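PDB 5ZRU: alpha-1,3-glucanase from Bacillus circulans, which probably hydrolyses alpha-1,3-glucan through the glycoside hydrolase family 87 catalytic unit that makes up this chain. Local coordinates for residues V392-N403 against S416-D427. Sequence-based numbering, arbitrary orientation.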
ATOM      1  N   VAL A 392      11.555 -17.579  -4.325  1.00  9.60           N
ATOM      2  CA  VAL A 392      12.755 -17.049  -4.968  1.00  9.35           C
ATOM      3  C   VAL A 392      12.400 -16.095  -6.106  1.00 10.20           C
ATOM      4  O   VAL A 392      11.325 -16.177  -6.704  1.00  9.05           O
ATOM      5  CB  VAL A 392      13.673 -18.169  -5.517  1.00 11.96           C
ATOM      6  CG1 VAL A 392      14.162 -19.078  -4.392  1.00 12.04           C
ATOM      7  CG2 VAL A 392      12.960 -18.971  -6.609  1.00 11.81           C
ATOM      8  N   ASN A 393      13.331 -15.175  -6.388  1.00  8.98           N
ATOM      9  CA  ASN A 393      13.326 -14.347  -7.600  1.00  9.46           C
ATOM     10  C   ASN A 393      12.058 -13.505  -7.748  1.00 11.44           C
ATOM     11  O   ASN A 393      11.512 -13.375  -8.843  1.00  9.92           O
ATOM     12  CB  ASN A 393      13.529 -15.212  -8.849  1.00 10.00           C
ATOM     13  CG  ASN A 393      14.729 -16.122  -8.736  1.00 17.60           C
ATOM     14  OD1 ASN A 393      15.680 -15.821  -8.012  1.00 13.66           O
ATOM     15  ND2 ASN A 393      14.691 -17.255  -9.453  1.00 15.35           N
ATOM     16  N   ASN A 394      11.588 -12.902  -6.660  1.00 11.38           N
ATOM     17  CA  ASN A 394      10.460 -11.985  -6.768  1.00 11.61           C
ATOM     18  C   ASN A 394      10.958 -10.553  -6.960  1.00 10.99           C
ATOM     19  O   ASN A 394      12.068 -10.202  -6.554  1.00  9.69           O
ATOM     20  CB  ASN A 394       9.558 -12.087  -5.536  1.00 10.15           C
ATOM     21  CG  ASN A 394       8.889 -13.450  -5.431  1.00 10.39           C
ATOM     22  OD1 ASN A 394       8.392 -13.981  -6.424  1.00 10.13           O
ATOM     23  ND2 ASN A 394       8.888 -14.026  -4.235  1.00 10.12           N
ATOM     24  N   THR A 395      10.134  -9.729  -7.605  1.00  9.36           N
ATOM     25  CA  THR A 395      10.532  -8.390  -8.027  1.00  9.99           C
ATOM     26  C   THR A 395       9.460  -7.369  -7.669  1.00 11.28           C
ATOM     27  O   THR A 395       8.293  -7.550  -8.028  1.00  9.58           O
ATOM     28  CB  THR A 395      10.760  -8.333  -9.536  1.00 10.71           C
ATOM     29  OG1 THR A 395      11.768  -9.281  -9.906  1.00 11.10           O
ATOM     30  CG2 THR A 395      11.161  -6.916  -9.963  1.00 12.39           C
ATOM     31  N   PHE A 396       9.868  -6.279  -7.017  1.00 10.01           N
ATOM     32  CA  PHE A 396       9.010  -5.135  -6.701  1.00 10.03           C
ATOM     33  C   PHE A 396       9.644  -3.915  -7.363  1.00 10.37           C
ATOM     34  O   PHE A 396      10.567  -3.322  -6.795  1.00  9.79           O
ATOM     35  CB  PHE A 396       8.894  -4.901  -5.184  1.00  7.98           C
ATOM     36  CG  PHE A 396       8.226  -6.021  -4.415  1.00 10.04           C
ATOM     37  CD1 PHE A 396       7.148  -6.719  -4.943  1.00  9.49           C
ATOM     38  CD2 PHE A 396       8.674  -6.353  -3.140  1.00 11.05           C
ATOM     39  CE1 PHE A 396       6.540  -7.748  -4.213  1.00 10.95           C
ATOM     40  CE2 PHE A 396       8.069  -7.372  -2.406  1.00  8.26           C
ATOM     41  CZ  PHE A 396       7.007  -8.072  -2.938  1.00  9.69           C
ATOM     42  N   SER A 397       9.166  -3.515  -8.544  1.00  8.31           N
ATOM     43  CA  SER A 397       9.867  -2.463  -9.269  1.00 10.31           C
ATOM     44  C   SER A 397       8.904  -1.439  -9.850  1.00  8.97           C
ATOM     45  O   SER A 397       7.769  -1.757 -10.197  1.00  8.34           O
ATOM     46  CB  SER A 397      10.748  -3.050 -10.391  1.00 11.85           C
ATOM     47  OG  SER A 397      11.833  -3.770  -9.810  1.00 14.10           O
ATOM     48  N   TYR A 398       9.390  -0.199  -9.953  1.00  8.14           N
ATOM     49  CA  TYR A 398       8.643   0.903 -10.573  1.00  9.60           C
ATOM     50  C   TYR A 398       7.331   1.176  -9.847  1.00  9.88           C
ATOM     51  O   TYR A 398       6.303   1.439 -10.471  1.00  8.82           O
ATOM     52  CB  TYR A 398       8.394   0.642 -12.060  1.00 11.05           C
ATOM     53  CG  TYR A 398       9.674   0.651 -12.869  1.00 10.61           C
ATOM     54  CD1 TYR A 398      10.244   1.850 -13.287  1.00 10.17           C
ATOM     55  CD2 TYR A 398      10.321  -0.537 -13.193  1.00 11.88           C
ATOM     56  CE1 TYR A 398      11.424   1.863 -14.022  1.00 11.72           C
ATOM     57  CE2 TYR A 398      11.497  -0.533 -13.928  1.00 11.92           C
ATOM     58  CZ  TYR A 398      12.043   0.665 -14.329  1.00 15.16           C
ATOM     59  OH  TYR A 398      13.212   0.649 -15.057  1.00 18.26           O
ATOM     60  N   ASN A 399       7.366   1.152  -8.520  1.00  8.05           N
ATOM     61  CA  ASN A 399       6.187   1.421  -7.711  1.00  8.95           C
ATOM     62  C   ASN A 399       6.371   2.708  -6.924  1.00 10.56           C
ATOM     63  O   ASN A 399       7.495   3.106  -6.610  1.00  9.22           O
ATOM     64  CB  ASN A 399       5.910   0.271  -6.740  1.00  8.36           C
ATOM     65  CG  ASN A 399       5.715  -1.040  -7.454  1.00  9.34           C
ATOM     66  OD1 ASN A 399       4.777  -1.190  -8.239  1.00  8.00           O
ATOM     67  ND2 ASN A 399       6.623  -1.997  -7.218  1.00  9.96           N
ATOM     68  N   THR A 400       5.252   3.362  -6.624  1.00  8.18           N
ATOM     69  CA  THR A 400       5.218   4.505  -5.723  1.00  7.99           C
ATOM     70  C   THR A 400       4.492   4.072  -4.458  1.00  9.77           C
ATOM     71  O   THR A 400       3.303   3.741  -4.501  1.00  9.46           O
ATOM     72  CB  THR A 400       4.531   5.708  -6.364  1.00 10.95           C
ATOM     73  OG1 THR A 400       5.282   6.119  -7.514  1.00  9.28           O
ATOM     74  CG2 THR A 400       4.466   6.857  -5.377  1.00  9.66           C
ATOM     75  N   ILE A 401       5.215   4.073  -3.346  1.00  9.72           N
ATOM     76  CA  ILE A 401       4.773   3.463  -2.099  1.00  7.63           C
ATOM     77  C   ILE A 401       4.737   4.574  -1.061  1.00 10.16           C
ATOM     78  O   ILE A 401       5.788   5.041  -0.604  1.00 11.35           O
ATOM     79  CB  ILE A 401       5.699   2.314  -1.679  1.00  7.13           C
ATOM     80  CG1 ILE A 401       5.791   1.314  -2.840  1.00  7.55           C
ATOM     81  CG2 ILE A 401       5.194   1.645  -0.384  1.00  8.22           C
ATOM     82  CD1 ILE A 401       6.846   0.264  -2.677  1.00 12.37           C
ATOM     83  N   GLU A 402       3.531   4.993  -0.684  1.00  9.95           N
ATOM     84  CA  GLU A 402       3.321   6.204   0.099  1.00 10.00           C
ATOM     85  C   GLU A 402       2.482   5.918   1.338  1.00  8.37           C
ATOM     86  O   GLU A 402       1.587   5.074   1.315  1.00  9.68           O
ATOM     87  CB  GLU A 402       2.607   7.270  -0.740  1.00 11.87           C
ATOM     88  CG  GLU A 402       3.402   7.782  -1.948  1.00 10.38           C
ATOM     89  CD  GLU A 402       2.512   8.451  -2.978  1.00 13.61           C
ATOM     90  OE1 GLU A 402       1.435   7.891  -3.295  1.00 12.04           O
ATOM     91  OE2 GLU A 402       2.879   9.541  -3.472  1.00 12.67           O
ATOM     92  N   ASN A 403       2.780   6.648   2.417  1.00  7.11           N
ATOM     93  CA  ASN A 403       1.915   6.759   3.598  1.00  7.21           C
ATOM     94  C   ASN A 403       1.712   5.433   4.327  1.00  8.42           C
ATOM     95  O   ASN A 403       0.699   5.249   5.003  1.00  8.21           O
ATOM     96  CB  ASN A 403       0.555   7.366   3.249  1.00  8.96           C
ATOM     97  CG  ASN A 403       0.675   8.738   2.616  1.00 12.16           C
ATOM     98  OD1 ASN A 403       0.343   8.912   1.445  1.00 15.98           O
ATOM     99  ND2 ASN A 403       1.152   9.716   3.382  1.00 11.77           N
ATOM    100  N   SER A 416      15.671 -16.263  -1.855  1.00 10.85           N
ATOM    101  CA  SER A 416      16.837 -15.937  -2.662  1.00  8.62           C
ATOM    102  C   SER A 416      16.425 -15.131  -3.887  1.00  9.49           C
ATOM    103  O   SER A 416      15.336 -15.323  -4.438  1.00 10.62           O
ATOM    104  CB  SER A 416      17.565 -17.223  -3.085  1.00  9.40           C
ATOM    105  OG  SER A 416      18.649 -16.955  -3.947  1.00 12.50           O
ATOM    106  N   GLY A 417      17.311 -14.235  -4.311  1.00  9.54           N
ATOM    107  CA  GLY A 417      17.241 -13.638  -5.642  1.00 11.42           C
ATOM    108  C   GLY A 417      16.216 -12.539  -5.846  1.00 11.30           C
ATOM    109  O   GLY A 417      15.975 -12.152  -6.996  1.00 11.00           O
ATOM    110  N   HIS A 418      15.602 -12.031  -4.781  1.00 10.21           N
ATOM    111  CA  HIS A 418      14.597 -10.984  -4.913  1.00  9.87           C
ATOM    112  C   HIS A 418      15.255  -9.664  -5.278  1.00 12.84           C
ATOM    113  O   HIS A 418      16.415  -9.417  -4.951  1.00  9.66           O
ATOM    114  CB  HIS A 418      13.826 -10.815  -3.605  1.00 10.75           C
ATOM    115  CG  HIS A 418      13.366 -12.103  -3.008  1.00 11.45           C
ATOM    116  ND1 HIS A 418      12.604 -13.012  -3.706  1.00  9.99           N
ATOM    117  CD2 HIS A 418      13.545 -12.631  -1.771  1.00  9.95           C
ATOM    118  CE1 HIS A 418      12.335 -14.049  -2.929  1.00 10.48           C
ATOM    119  NE2 HIS A 418      12.903 -13.846  -1.754  1.00 10.43           N
ATOM    120  N   LYS A 419      14.503  -8.795  -5.950  1.00  9.49           N
ATOM    121  CA  LYS A 419      15.012  -7.456  -6.186  1.00  9.34           C
ATOM    122  C   LYS A 419      13.887  -6.442  -6.083  1.00 10.00           C
ATOM    123  O   LYS A 419      12.721  -6.756  -6.311  1.00  9.32           O
ATOM    124  CB  LYS A 419      15.698  -7.317  -7.541  1.00 13.65           C
ATOM    125  CG  LYS A 419      14.762  -7.349  -8.719  1.00 15.49           C
ATOM    126  CD  LYS A 419      15.588  -7.280 -10.014  1.00 25.00           C
ATOM    127  CE  LYS A 419      14.768  -7.659 -11.231  1.00 28.12           C
ATOM    128  NZ  LYS A 419      15.512  -7.389 -12.495  1.00 32.31           N
ATOM    129  N   ALA A 420      14.263  -5.219  -5.738  1.00  8.87           N
ATOM    130  CA  ALA A 420      13.324  -4.106  -5.662  1.00 10.94           C
ATOM    131  C   ALA A 420      14.044  -2.913  -6.263  1.00  9.97           C
ATOM    132  O   ALA A 420      15.021  -2.427  -5.685  1.00  9.48           O
ATOM    133  CB  ALA A 420      12.885  -3.836  -4.218  1.00  9.46           C
ATOM    134  N   THR A 421      13.588  -2.450  -7.427  1.00  9.59           N
ATOM    135  CA  THR A 421      14.312  -1.403  -8.140  1.00  8.07           C
ATOM    136  C   THR A 421      13.352  -0.339  -8.658  1.00  9.42           C
ATOM    137  O   THR A 421      12.181  -0.608  -8.918  1.00  9.04           O
ATOM    138  CB  THR A 421      15.121  -1.956  -9.331  1.00 11.16           C
ATOM    139  OG1 THR A 421      14.218  -2.311 -10.385  1.00 13.46           O
ATOM    140  CG2 THR A 421      15.945  -3.183  -8.939  1.00 11.37           C
ATOM    141  N   HIS A 422      13.872   0.874  -8.822  1.00  7.93           N
ATOM    142  CA  HIS A 422      13.141   1.965  -9.472  1.00  8.78           C
ATOM    143  C   HIS A 422      11.871   2.338  -8.710  1.00  9.82           C
ATOM    144  O   HIS A 422      10.849   2.688  -9.300  1.00  9.84           O
ATOM    145  CB  HIS A 422      12.843   1.614 -10.932  1.00 11.25           C
ATOM    146  CG  HIS A 422      14.087   1.468 -11.755  1.00 11.94           C
ATOM    147  ND1 HIS A 422      14.730   0.259 -11.926  1.00 18.33           N
ATOM    148  CD2 HIS A 422      14.848   2.392 -12.389  1.00  9.98           C
ATOM    149  CE1 HIS A 422      15.815   0.442 -12.655  1.00 12.00           C
ATOM    150  NE2 HIS A 422      15.906   1.723 -12.957  1.00 13.48           N
ATOM    151  N   ASN A 423      11.945   2.310  -7.387  1.00  9.05           N
ATOM    152  CA  ASN A 423      10.794   2.630  -6.561  1.00  8.94           C
ATOM    153  C   ASN A 423      10.924   4.026  -5.971  1.00  8.44           C
ATOM    154  O   ASN A 423      12.016   4.598  -5.880  1.00  9.18           O
ATOM    155  CB  ASN A 423      10.630   1.598  -5.441  1.00  8.62           C
ATOM    156  CG  ASN A 423      10.336   0.221  -5.976  1.00 10.46           C
ATOM    157  OD1 ASN A 423       9.360   0.025  -6.700  1.00  9.42           O
ATOM    158  ND2 ASN A 423      11.186  -0.745  -5.631  1.00  6.24           N
ATOM    159  N   LEU A 424       9.779   4.572  -5.581  1.00  9.37           N
ATOM    160  CA  LEU A 424       9.689   5.840  -4.866  1.00  8.63           C
ATOM    161  C   LEU A 424       8.900   5.564  -3.598  1.00  9.50           C
ATOM    162  O   LEU A 424       7.758   5.095  -3.667  1.00 10.97           O
ATOM    163  CB  LEU A 424       9.003   6.911  -5.732  1.00  8.13           C
ATOM    164  CG  LEU A 424       8.648   8.277  -5.138  1.00 15.43           C
ATOM    165  CD1 LEU A 424       9.899   9.012  -4.659  1.00 11.19           C
ATOM    166  CD2 LEU A 424       7.889   9.117  -6.175  1.00 15.99           C
ATOM    167  N   ILE A 425       9.517   5.803  -2.443  1.00  8.54           N
ATOM    168  CA  ILE A 425       8.936   5.415  -1.165  1.00  8.22           C
ATOM    169  C   ILE A 425       8.931   6.649  -0.280  1.00  9.72           C
ATOM    170  O   ILE A 425      10.001   7.173   0.053  1.00  9.82           O
ATOM    171  CB  ILE A 425       9.718   4.265  -0.503  1.00  9.89           C
ATOM    172  CG1 ILE A 425       9.917   3.114  -1.499  1.00  8.82           C
ATOM    173  CG2 ILE A 425       8.949   3.749   0.718  1.00  6.85           C
ATOM    174  CD1 ILE A 425      10.843   1.999  -0.994  1.00  9.78           C
ATOM    175  N   VAL A 426       7.735   7.111   0.106  1.00 10.16           N
ATOM    176  CA  VAL A 426       7.563   8.438   0.698  1.00 10.11           C
ATOM    177  C   VAL A 426       6.658   8.368   1.924  1.00 10.05           C
ATOM    178  O   VAL A 426       5.611   7.715   1.897  1.00 12.81           O
ATOM    179  CB  VAL A 426       6.976   9.430  -0.329  1.00 11.38           C
ATOM    180  CG1 VAL A 426       6.941  10.856   0.245  1.00 13.20           C
ATOM    181  CG2 VAL A 426       7.765   9.392  -1.623  1.00 13.29           C
ATOM    182  N   ASP A 427       7.062   9.056   3.000  1.00 10.94           N
ATOM    183  CA  ASP A 427       6.177   9.371   4.131  1.00 11.98           C
ATOM    184  C   ASP A 427       5.723   8.135   4.919  1.00 12.93           C
ATOM    185  O   ASP A 427       4.545   7.991   5.244  1.00 14.01           O
ATOM    186  CB  ASP A 427       4.953  10.167   3.652  1.00 10.38           C
ATOM    187  CG  ASP A 427       5.298  11.578   3.234  1.00 14.34           C
ATOM    188  OD1 ASP A 427       6.322  12.100   3.713  1.00 11.14           O
ATOM    189  OD2 ASP A 427       4.534  12.166   2.436  1.00 12.87           O
TER
HETATM  190  O   HOH W   1      17.773 -17.241  -6.515  1.00 16.50           O
HETATM  191  O   HOH W   2      14.123 -11.012  -8.838  1.00 13.49           O
HETATM  192  O   HOH W   3       1.839   8.943   6.114  1.00 11.82           O
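Phe396 N donates to Lys419 O (3.0 Å) within the parallel pairing of two successive coils of the right-handed beta-helix in the catalytic unit. Past a bend, Ile401 N donates likewise to Leu424 O (2.8 Å).

At the bend, Tyr398 and His422 both adopt left-handed backbone angles, and asparagine follows each. The Asn423 amide supplements the main-chain bonds there: its OD1 accepts Asn399 N at 2.9 Å, while its ND2 reaches Phe396 O at 2.9 Å, nearly straight at 170° although tilted from the carbonyl plane. Asn399 lies alongside, amide planes 9° apart, and repeats the scheme one coil back with Ser368 and Val365, the signature of an asparagine ladder. At the turn before the first strands, histidine suits its place: His418 ND1 accepts a hydrogen bond from Asn394 N in the ring plane, and NE2 is bonded to Gly414 O.

Outside the bend the Tyr398 and His422 rings lie near parallel but slid apart, centroids 4.4 Å distant. His422 CB sits over the centre of the tyrosine face and Tyr398 OH over the imidazole. Thr421 OG1, turned between its backbone N and carbonyl carbon (chi1 73°), is hydrogen-bonded to both Ser397 OG (2.9 Å) and His422 ND1, which limits the turning of the imidazole. With alanine replacing Tyr398, His422 CB and one imidazole face would probably lose the ring that covers them.

Inside, Phe396 CB meets Ala420 CB, and Ile401 CB packs against Ile425 CG2 at 4.3 Å, branched chains that suit strands.

Equivalent positions thus carry like or complementary groups: amides satisfy buried polar backbone at the turn, and apolar side chains line the interior.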